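Local coordinates for protein succinate--CoA ligase subunit alpha (Campylobacter jejuni, PDB 6MEL) that forms the alpha subunit of a two-chain ligase, joining a Rossmann-like CoA-binding domain to a CoA-ligase domain, at residues P125-S130 with I172-G177; S130-L135 with F143-V148; I137-I142 with L157-A162; G149-S154 with E190-F195. All coordinates share one frame; numbering follows the deposited sequence.

All four contacts belong to the second of the chain's two mixed sheets and its surroundings. Contact 1 pairs two of its strands and is the hub, its centre about 7 Å from that of contact 2 and about 9 Å from those of contacts 3 and 4. Contact 2 shares Ser-130 with it and joins the hairpin turn after strand 126-129 to the loop before strand 148-152. Contacts 3 and 4 lie about 15 Å apart, centre to centre; their helices, 156-167 and 188-197, cover opposite faces of strand 148-152, through Leu-150 and Ile-151 respectively. Both reach the other protein chain, contact 3 more extensively, and a bound citric acid lies about 4 Å from the Tyr-159 side chain.

Contact 1. Residues P125-S130 with I172-G177; sequences PGIITS and ISTAVG
Ile-172 offers its carbonyl to the hydroxyl of Ser-130, OG to O 2.7 Å, the donor standing 52° out of the carbonyl plane. Serine is short enough for its hydroxyl to reach this carbonyl while CB packs beside it. At Ser-173 the chain turns a corner; its O accepts a longer bond from Ser-130 N (3.3 Å) and one from a water that also reaches Ser-130 O, while its hydroxyl turns to Thr-201. Thr-174 faces Thr-129 as a non-hydrogen-bonded pair, and a hydrogen bond links their OG1 atoms, 2.8 Å apart; Thr-129 OG1 also bonds Val-5 O, and Thr-174 OG1 bonds Ile-3 N. In both, OG1 lies beside the backbone N (chi1 -64° in Thr-174), which turns the Thr-174 methyl toward Ile-127 CG1. This is antiparallel pairing of strands 126-129 and 174-177 inside the mixed sheet of the alpha/beta fold. Ala-175 exchanges both backbone bonds with Ile-128, its N 2.8 Å from Ile-128 O, and its small CB meets Ile-128 CG2. Val-176 lays CG2 alongside Ile-127 CD1 at 3.9 Å, branched residues filling that face. Gly-177 N bonds Gly-126 O at 2.8 Å, and its bare CA lets the Pro-125 ring approach.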
# COMPACT_ATOMS: atom_id res chain seq x y z
N PRO A 125 -14.24 -1.51 0.36
CA PRO A 125 -15.58 -0.93 0.46
C PRO A 125 -16.63 -1.90 1.01
O PRO A 125 -17.74 -1.46 1.27
CB PRO A 125 -15.85 -0.53 -0.99
CG PRO A 125 -15.16 -1.64 -1.76
CD PRO A 125 -13.86 -1.83 -1.02
N GLY A 126 -16.26 -3.18 1.20
CA GLY A 126 -17.16 -4.16 1.78
C GLY A 126 -17.75 -5.13 0.78
O GLY A 126 -17.13 -5.48 -0.21
N ILE A 127 -18.95 -5.61 1.09
CA ILE A 127 -19.59 -6.66 0.28
C ILE A 127 -21.03 -6.25 0.02
O ILE A 127 -21.66 -5.63 0.87
CB ILE A 127 -19.47 -8.05 0.94
CG1 ILE A 127 -20.16 -9.15 0.13
CG2 ILE A 127 -20.01 -8.04 2.36
CD1 ILE A 127 -19.84 -10.56 0.62
N ILE A 128 -21.54 -6.58 -1.18
CA ILE A 128 -22.91 -6.24 -1.52
C ILE A 128 -23.50 -7.40 -2.29
O ILE A 128 -22.88 -7.91 -3.23
CB ILE A 128 -23.04 -4.91 -2.30
CG1 ILE A 128 -24.49 -4.61 -2.66
CG2 ILE A 128 -22.16 -4.87 -3.55
CD1 ILE A 128 -24.79 -3.19 -3.00
N THR A 129 -24.72 -7.78 -1.89
CA THR A 129 -25.57 -8.68 -2.67
C THR A 129 -26.71 -7.83 -3.24
O THR A 129 -27.56 -7.35 -2.49
CB THR A 129 -26.04 -9.88 -1.85
OG1 THR A 129 -24.90 -10.70 -1.62
CG2 THR A 129 -27.12 -10.70 -2.56
N SER A 130 -26.68 -7.64 -4.56
CA SER A 130 -27.49 -6.69 -5.31
C SER A 130 -28.97 -6.80 -4.89
O SER A 130 -29.50 -7.88 -4.82
CB SER A 130 -27.35 -6.92 -6.79
OG SER A 130 -26.00 -6.86 -7.18
N ILE A 172 -25.08 -7.94 -11.28
CA ILE A 172 -24.16 -8.44 -10.32
C ILE A 172 -24.91 -9.35 -9.35
O ILE A 172 -25.97 -8.99 -8.86
CB ILE A 172 -23.47 -7.31 -9.55
CG1 ILE A 172 -22.74 -6.34 -10.49
CG2 ILE A 172 -22.57 -7.89 -8.49
CD1 ILE A 172 -21.77 -6.99 -11.46
N SER A 173 -24.30 -10.49 -9.04
CA SER A 173 -24.88 -11.37 -8.03
C SER A 173 -24.45 -10.84 -6.65
O SER A 173 -25.25 -10.23 -5.93
CB SER A 173 -24.51 -12.82 -8.26
OG SER A 173 -23.11 -12.98 -8.49
N THR A 174 -23.17 -11.02 -6.34
CA THR A 174 -22.54 -10.43 -5.18
C THR A 174 -21.22 -9.82 -5.65
O THR A 174 -20.49 -10.43 -6.50
CB THR A 174 -22.30 -11.50 -4.10
OG1 THR A 174 -23.53 -12.03 -3.60
CG2 THR A 174 -21.58 -10.95 -2.89
N ALA A 175 -20.88 -8.65 -5.10
CA ALA A 175 -19.57 -8.04 -5.32
C ALA A 175 -18.84 -7.96 -3.97
O ALA A 175 -19.44 -7.51 -2.98
CB ALA A 175 -19.70 -6.67 -5.92
N VAL A 176 -17.56 -8.35 -3.97
CA VAL A 176 -16.75 -8.33 -2.78
C VAL A 176 -15.52 -7.46 -3.03
O VAL A 176 -14.71 -7.72 -3.93
CB VAL A 176 -16.33 -9.75 -2.38
CG1 VAL A 176 -15.69 -9.73 -1.02
CG2 VAL A 176 -17.50 -10.70 -2.44
N GLY A 177 -15.35 -6.43 -2.22
CA GLY A 177 -14.09 -5.69 -2.21
C GLY A 177 -13.14 -6.37 -1.22
O GLY A 177 -13.44 -6.36 -0.06
O HOH W 1 -27.92 -10.44 -6.14

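Contact 2. Residues S130-L135 with F143-V148; sequences SEECKL and FKKGCV
Glu-131 reaches across to Lys-145 from within the turn of the beta hairpin that joins strands 126-129 and 133-136; a classic beta bulge, in which Glu-132 and Cys-133 both face Thr-129, starts the returning strand. The direct hydrogen bond runs from the Lys-145 backbone N to Glu-131 OE2, 3.0 Å and nearly straight at 170°. The N-H comes from above the carboxylate plane, 60° out of it. An extended glutamate is long enough to span this gap, and its carboxylate end lies roughly perpendicular to the Lys-145 side chain, near its CB.

Charge adds a looser tie. Lys-145 NZ makes a long salt bridge to Glu-132 OE2 at 3.7 Å and a weak bond to the water that also donates to Ser-130 O. The lysine stays extended as far as CE and bends only at its end (chi4 76°), which turns NZ toward Glu-132 OE2 and the water. Glu-132 has a firmer partner through OE1, the backbone N of Lys-7.

Packing concerns Ser-130, small enough to fit between the backbones at Phe-143 and Lys-145: its CB lies 3.6 Å from Lys-145 CA and 3.5 Å from Phe-143 O. The Phe-143 ring itself turns inward, onto Ile-172, Ala-175 and helix 156-167. Ser-130 OG, whose hydrogen bond goes to Ile-172 O, sits near the plane at the ring edge; its nearest Phe-143 atom is CB, 3.6 Å away.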
# COMPACT_ATOMS: atom_id res chain seq x y z
N SER A 130 -26.68 -7.64 -4.56
CA SER A 130 -27.49 -6.69 -5.31
C SER A 130 -28.97 -6.80 -4.89
O SER A 130 -29.50 -7.88 -4.82
CB SER A 130 -27.35 -6.92 -6.79
OG SER A 130 -26.00 -6.86 -7.18
N GLU A 131 -29.54 -5.66 -4.51
CA GLU A 131 -30.95 -5.50 -4.17
C GLU A 131 -31.32 -6.39 -2.98
O GLU A 131 -32.47 -6.64 -2.78
CB GLU A 131 -31.84 -5.83 -5.37
CG GLU A 131 -31.65 -4.89 -6.56
CD GLU A 131 -32.37 -5.38 -7.83
OE1 GLU A 131 -33.33 -6.15 -7.69
OE2 GLU A 131 -31.90 -5.10 -8.95
N GLU A 132 -30.35 -6.82 -2.16
CA GLU A 132 -30.70 -7.59 -0.97
C GLU A 132 -30.06 -6.97 0.28
O GLU A 132 -30.72 -6.84 1.30
CB GLU A 132 -30.26 -9.04 -1.09
CG GLU A 132 -31.26 -9.99 -1.74
CD GLU A 132 -30.93 -11.46 -1.46
OE1 GLU A 132 -31.11 -11.93 -0.27
OE2 GLU A 132 -30.44 -12.14 -2.41
N CYS A 133 -28.75 -6.73 0.23
CA CYS A 133 -28.05 -6.21 1.40
C CYS A 133 -26.69 -5.66 0.98
O CYS A 133 -26.09 -6.08 -0.03
CB CYS A 133 -27.84 -7.27 2.47
SG CYS A 133 -26.70 -8.58 1.96
N LYS A 134 -26.20 -4.74 1.79
CA LYS A 134 -24.86 -4.22 1.59
C LYS A 134 -24.21 -3.95 2.95
O LYS A 134 -24.86 -3.50 3.90
CB LYS A 134 -24.93 -3.00 0.66
CG LYS A 134 -25.07 -1.64 1.32
CD LYS A 134 -25.11 -0.53 0.32
CE LYS A 134 -25.16 0.87 0.91
NZ LYS A 134 -23.81 1.32 1.31
N LEU A 135 -22.93 -4.32 3.05
CA LEU A 135 -22.15 -4.14 4.29
C LEU A 135 -20.90 -3.35 3.91
O LEU A 135 -19.93 -3.93 3.38
CB LEU A 135 -21.74 -5.49 4.87
CG LEU A 135 -22.81 -6.35 5.55
CD1 LEU A 135 -23.74 -6.98 4.53
CD2 LEU A 135 -22.14 -7.46 6.33
N PHE A 143 -25.63 -1.43 -8.21
CA PHE A 143 -25.65 -2.89 -8.21
C PHE A 143 -27.07 -3.39 -8.50
O PHE A 143 -27.87 -3.53 -7.59
CB PHE A 143 -25.07 -3.44 -6.91
CG PHE A 143 -23.60 -3.14 -6.78
CD1 PHE A 143 -22.66 -4.04 -7.25
CD2 PHE A 143 -23.17 -1.91 -6.31
CE1 PHE A 143 -21.31 -3.72 -7.21
CE2 PHE A 143 -21.82 -1.62 -6.21
CZ PHE A 143 -20.89 -2.52 -6.70
N LYS A 144 -27.36 -3.64 -9.78
CA LYS A 144 -28.60 -4.28 -10.21
C LYS A 144 -28.38 -5.78 -10.26
O LYS A 144 -27.34 -6.24 -10.68
CB LYS A 144 -29.06 -3.79 -11.58
CG LYS A 144 -29.40 -2.31 -11.64
CD LYS A 144 -30.39 -1.86 -10.57
CE LYS A 144 -30.83 -0.42 -10.69
NZ LYS A 144 -31.02 0.16 -9.34
N LYS A 145 -29.38 -6.53 -9.86
CA LYS A 145 -29.25 -7.98 -9.70
C LYS A 145 -28.96 -8.63 -11.06
O LYS A 145 -29.54 -8.25 -12.06
CB LYS A 145 -30.51 -8.58 -9.09
CG LYS A 145 -30.42 -10.04 -8.72
CD LYS A 145 -31.73 -10.59 -8.19
CE LYS A 145 -31.57 -11.89 -7.43
NZ LYS A 145 -31.01 -11.63 -6.08
N GLY A 146 -28.04 -9.60 -11.06
CA GLY A 146 -27.76 -10.39 -12.24
C GLY A 146 -26.85 -11.56 -11.93
O GLY A 146 -26.71 -11.96 -10.77
N CYS A 147 -26.21 -12.09 -12.97
CA CYS A 147 -25.51 -13.37 -12.88
C CYS A 147 -23.98 -13.18 -12.84
O CYS A 147 -23.27 -14.18 -12.94
CB CYS A 147 -25.92 -14.26 -14.05
SG CYS A 147 -25.31 -13.66 -15.66
N VAL A 148 -23.47 -11.94 -12.70
CA VAL A 148 -22.00 -11.70 -12.70
C VAL A 148 -21.49 -11.45 -11.27
O VAL A 148 -21.91 -10.54 -10.61
CB VAL A 148 -21.60 -10.58 -13.66
CG1 VAL A 148 -20.09 -10.42 -13.71
CG2 VAL A 148 -22.13 -10.86 -15.07
O HOH W 1 -27.92 -10.44 -6.14

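Contact 3. Residues I137-I142 with L157-A162; sequences IMPGFI and LTYEAA
The Tyr-159 ring carries Pro-139 on one face: CD of the proline stands 3.5 Å from the centroid of the Tyr-159 ring and only 11° off the normal, a CH-pi contact over the ring centre. Proline suits the place, since its rigid ring presents CD and CG as a compact apolar patch, with CG above the CG-CD2 side of the tyrosine. Met-138 meets the same ring obliquely, its CB 3.6 Å from Tyr-159 CE1, and Met-138 CA lies 3.6 Å from Tyr-159 OH. The sulfur end of the methionine, bent at both later torsions, leads away from the tyrosine and toward Pro-125.

Farther along, Ile-142 points at the helix. With CG1 beside the backbone N (chi1 -64°), CG2 is left facing the helix and rests 3.8 Å from Tyr-159 O and 4.1 Å from Ala-162 CB. Alanine, one turn on from the tyrosine, keeps the helix surface low enough for the isoleucine and for the Phe-143 ring to settle there.

Tyr-159 also packs on an aromatic side chain of the other protein chain, and a citric acid, probably from the crystallisation medium, lies nearby. The loop 137-142, ending in a 3-10 turn, thus packs at the subunit interface of this CoA-ligase domain on helix 156-167, which joins the adjacent parallel strands 148-152 and 172-177 in a beta-alpha-beta crossover.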
# COMPACT_ATOMS: atom_id res chain seq x y z
N ILE A 137 -19.60 0.66 2.15
CA ILE A 137 -19.69 2.05 1.72
C ILE A 137 -20.00 2.12 0.22
O ILE A 137 -19.91 3.20 -0.39
CB ILE A 137 -18.39 2.80 2.04
CG1 ILE A 137 -17.21 2.25 1.24
CG2 ILE A 137 -18.12 2.84 3.55
CD1 ILE A 137 -15.93 3.10 1.36
N MET A 138 -20.37 1.00 -0.40
CA MET A 138 -20.62 1.05 -1.84
C MET A 138 -21.99 1.67 -2.13
O MET A 138 -22.93 1.51 -1.35
CB MET A 138 -20.53 -0.34 -2.48
CG MET A 138 -21.58 -1.31 -2.00
SD MET A 138 -21.35 -1.86 -0.28
CE MET A 138 -19.89 -2.87 -0.54
N PRO A 139 -22.14 2.36 -3.30
CA PRO A 139 -23.43 2.90 -3.76
C PRO A 139 -24.38 1.78 -4.22
O PRO A 139 -24.17 1.15 -5.27
CB PRO A 139 -23.05 3.81 -4.92
CG PRO A 139 -21.76 3.18 -5.49
CD PRO A 139 -21.05 2.64 -4.25
N GLY A 140 -25.40 1.53 -3.39
CA GLY A 140 -26.30 0.39 -3.59
C GLY A 140 -26.94 0.35 -4.97
O GLY A 140 -27.08 -0.72 -5.59
N PHE A 141 -27.31 1.51 -5.49
CA PHE A 141 -28.18 1.56 -6.67
C PHE A 141 -27.39 1.17 -7.94
O PHE A 141 -27.97 0.77 -8.91
CB PHE A 141 -28.84 2.94 -6.76
CG PHE A 141 -27.89 3.96 -7.35
CD1 PHE A 141 -27.00 4.67 -6.52
CD2 PHE A 141 -27.81 4.16 -8.73
CE1 PHE A 141 -26.14 5.61 -7.06
CE2 PHE A 141 -26.92 5.09 -9.26
CZ PHE A 141 -26.08 5.80 -8.43
N ILE A 142 -26.06 1.24 -7.93
CA ILE A 142 -25.26 0.82 -9.07
C ILE A 142 -25.41 -0.69 -9.30
O ILE A 142 -25.30 -1.19 -10.44
CB ILE A 142 -23.79 1.20 -8.80
CG1 ILE A 142 -23.62 2.71 -8.71
CG2 ILE A 142 -22.87 0.58 -9.84
CD1 ILE A 142 -23.99 3.44 -9.99
N LEU A 157 -13.20 1.65 -8.73
CA LEU A 157 -13.03 0.87 -9.95
C LEU A 157 -14.01 -0.31 -9.99
O LEU A 157 -14.46 -0.74 -11.02
CB LEU A 157 -11.58 0.41 -10.07
CG LEU A 157 -11.23 -0.48 -11.25
CD1 LEU A 157 -11.52 0.20 -12.59
CD2 LEU A 157 -9.77 -0.86 -11.17
N THR A 158 -14.36 -0.85 -8.83
CA THR A 158 -15.37 -1.88 -8.72
C THR A 158 -16.75 -1.37 -9.20
O THR A 158 -17.51 -2.08 -9.86
CB THR A 158 -15.49 -2.37 -7.27
OG1 THR A 158 -14.22 -2.72 -6.71
CG2 THR A 158 -16.44 -3.52 -7.16
N TYR A 159 -17.07 -0.11 -8.87
CA TYR A 159 -18.36 0.48 -9.22
C TYR A 159 -18.37 0.72 -10.72
O TYR A 159 -19.38 0.49 -11.39
CB TYR A 159 -18.63 1.78 -8.42
CG TYR A 159 -18.32 1.72 -6.94
CD1 TYR A 159 -18.33 0.53 -6.22
CD2 TYR A 159 -17.95 2.87 -6.25
CE1 TYR A 159 -17.98 0.48 -4.88
CE2 TYR A 159 -17.61 2.84 -4.90
CZ TYR A 159 -17.60 1.64 -4.21
OH TYR A 159 -17.27 1.62 -2.88
N GLU A 160 -17.24 1.21 -11.24
CA GLU A 160 -17.06 1.41 -12.68
C GLU A 160 -17.32 0.08 -13.40
O GLU A 160 -18.02 0.05 -14.42
CB GLU A 160 -15.66 1.95 -12.98
CG GLU A 160 -15.29 2.03 -14.45
CD GLU A 160 -16.18 2.91 -15.31
OE1 GLU A 160 -16.65 3.94 -14.79
OE2 GLU A 160 -16.42 2.55 -16.50
N ALA A 161 -16.72 -1.02 -12.92
CA ALA A 161 -16.89 -2.35 -13.57
C ALA A 161 -18.36 -2.79 -13.47
O ALA A 161 -18.96 -3.21 -14.48
CB ALA A 161 -15.96 -3.36 -12.96
N ALA A 162 -18.94 -2.66 -12.27
CA ALA A 162 -20.31 -3.07 -12.05
C ALA A 162 -21.23 -2.31 -13.01
O ALA A 162 -22.11 -2.88 -13.64
CB ALA A 162 -20.71 -2.86 -10.61

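Contact 4. Residues G149-S154 with E190-F195; sequences GLISKS and ELLSEF
Strand 148-152 is the central strand of the seven-stranded mixed sheet, between strands 172-177 and 203-209, and helix 188-197 covers one of its faces. The axes of the two short segments run antiparallel (176°) and approach to 9.5 Å, a layer filled by apolar side chains.

Gly-149 lies under the Phe-195 ring. Its CA is 3.9 Å from the centroid of the Phe-195 ring, 24° off the normal and displaced from the ring centre, in a CH-pi contact. The bare CA of glycine allows the ring to come this close to the strand. Two residues on, Ile-151 points at the helix from the same face. Its CG1 meets the edge of the Phe-195 ring in the ring plane, 3.7 Å from CE2, as the two side chains run antiparallel alongside one another. With CG1 beside the backbone N (chi1 -51°), the longer branch runs on so that CD1 lies 3.8 Å from Leu-191 CB and 3.9 Å from Leu-192 CG, wedged between neighbouring leucines; CG2 takes Leu-191 CD1.

Leu-150 turns away instead, toward Ala-162 of helix 156-167. At the strand's end Ser-152 OG accepts from Ser-154 N (3.1 Å), an ST turn, and also hydrogen-bonds Thr-158 OG1 of helix 156-167. Helix 188-197 connects strands 172-177 and 203-209, passing over strand 148-152 between them: the beta-alpha-beta crossover of a three-layer alpha/beta fold.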
# COMPACT_ATOMS: atom_id res chain seq x y z
N GLY A 149 -20.57 -12.30 -10.82
CA GLY A 149 -19.85 -12.11 -9.56
C GLY A 149 -18.69 -11.14 -9.78
O GLY A 149 -18.16 -11.03 -10.92
N LEU A 150 -18.29 -10.45 -8.71
CA LEU A 150 -17.22 -9.42 -8.78
C LEU A 150 -16.29 -9.59 -7.56
O LEU A 150 -16.78 -9.63 -6.44
CB LEU A 150 -17.98 -8.11 -8.73
CG LEU A 150 -17.36 -6.83 -9.23
CD1 LEU A 150 -16.26 -7.04 -10.26
CD2 LEU A 150 -18.46 -5.92 -9.77
N ILE A 151 -14.98 -9.67 -7.78
CA ILE A 151 -13.99 -9.69 -6.72
C ILE A 151 -12.98 -8.60 -7.04
O ILE A 151 -12.45 -8.63 -8.12
CB ILE A 151 -13.28 -11.05 -6.62
CG1 ILE A 151 -14.25 -12.23 -6.54
CG2 ILE A 151 -12.30 -11.07 -5.45
CD1 ILE A 151 -13.62 -13.53 -7.00
N SER A 152 -12.75 -7.66 -6.11
CA SER A 152 -11.93 -6.48 -6.44
C SER A 152 -11.09 -6.00 -5.24
O SER A 152 -11.59 -5.84 -4.13
CB SER A 152 -12.81 -5.38 -6.94
OG SER A 152 -12.07 -4.22 -7.27
N LYS A 153 -9.83 -5.66 -5.54
CA LYS A 153 -8.94 -5.06 -4.58
C LYS A 153 -9.18 -3.54 -4.48
O LYS A 153 -8.48 -2.84 -3.67
CB LYS A 153 -7.48 -5.26 -4.99
CG LYS A 153 -6.80 -6.56 -4.58
CD LYS A 153 -5.40 -6.61 -5.12
CE LYS A 153 -4.66 -7.84 -4.68
NZ LYS A 153 -3.28 -7.86 -5.22
N SER A 154 -10.13 -3.00 -5.25
CA SER A 154 -10.38 -1.55 -5.19
C SER A 154 -11.84 -1.19 -4.86
O SER A 154 -12.70 -2.07 -4.67
CB SER A 154 -9.88 -0.82 -6.41
OG SER A 154 -9.85 -1.61 -7.54
N GLU A 190 -10.70 -18.28 -2.59
CA GLU A 190 -11.83 -18.61 -1.72
C GLU A 190 -13.13 -18.11 -2.35
O GLU A 190 -14.14 -18.82 -2.35
CB GLU A 190 -11.68 -17.95 -0.34
CG GLU A 190 -10.45 -18.41 0.43
CD GLU A 190 -9.12 -17.67 0.19
OE1 GLU A 190 -8.96 -16.76 -0.73
OE2 GLU A 190 -8.23 -17.99 0.97
N LEU A 191 -13.12 -16.89 -2.89
CA LEU A 191 -14.33 -16.31 -3.41
C LEU A 191 -14.69 -16.91 -4.77
O LEU A 191 -15.87 -17.10 -5.08
CB LEU A 191 -14.17 -14.79 -3.47
CG LEU A 191 -14.07 -14.13 -2.09
CD1 LEU A 191 -13.83 -12.64 -2.22
CD2 LEU A 191 -15.33 -14.37 -1.30
N LEU A 192 -13.69 -17.23 -5.60
CA LEU A 192 -13.97 -17.93 -6.87
C LEU A 192 -14.62 -19.29 -6.59
O LEU A 192 -15.59 -19.65 -7.26
CB LEU A 192 -12.70 -18.10 -7.70
CG LEU A 192 -12.13 -16.86 -8.36
CD1 LEU A 192 -10.69 -17.08 -8.76
CD2 LEU A 192 -12.93 -16.46 -9.59
N SER A 193 -14.16 -20.00 -5.55
CA SER A 193 -14.80 -21.28 -5.15
C SER A 193 -16.25 -21.07 -4.72
O SER A 193 -17.09 -21.89 -5.05
CB SER A 193 -14.07 -22.00 -4.06
OG SER A 193 -12.72 -22.18 -4.44
N GLU A 194 -16.53 -20.04 -3.91
CA GLU A 194 -17.92 -19.73 -3.54
C GLU A 194 -18.78 -19.49 -4.79
O GLU A 194 -19.90 -19.97 -4.86
CB GLU A 194 -18.00 -18.50 -2.63
CG GLU A 194 -17.49 -18.80 -1.24
CD GLU A 194 -18.48 -19.55 -0.35
OE1 GLU A 194 -19.70 -19.61 -0.65
OE2 GLU A 194 -18.02 -20.02 0.67
N PHE A 195 -18.26 -18.70 -5.74
CA PHE A 195 -19.02 -18.32 -6.95
C PHE A 195 -19.26 -19.55 -7.85
O PHE A 195 -20.29 -19.66 -8.49
CB PHE A 195 -18.33 -17.20 -7.73
CG PHE A 195 -18.54 -15.80 -7.18
CD1 PHE A 195 -19.82 -15.30 -6.97
CD2 PHE A 195 -17.47 -14.99 -6.87
CE1 PHE A 195 -20.01 -14.03 -6.47
CE2 PHE A 195 -17.67 -13.71 -6.38
CZ PHE A 195 -18.93 -13.24 -6.16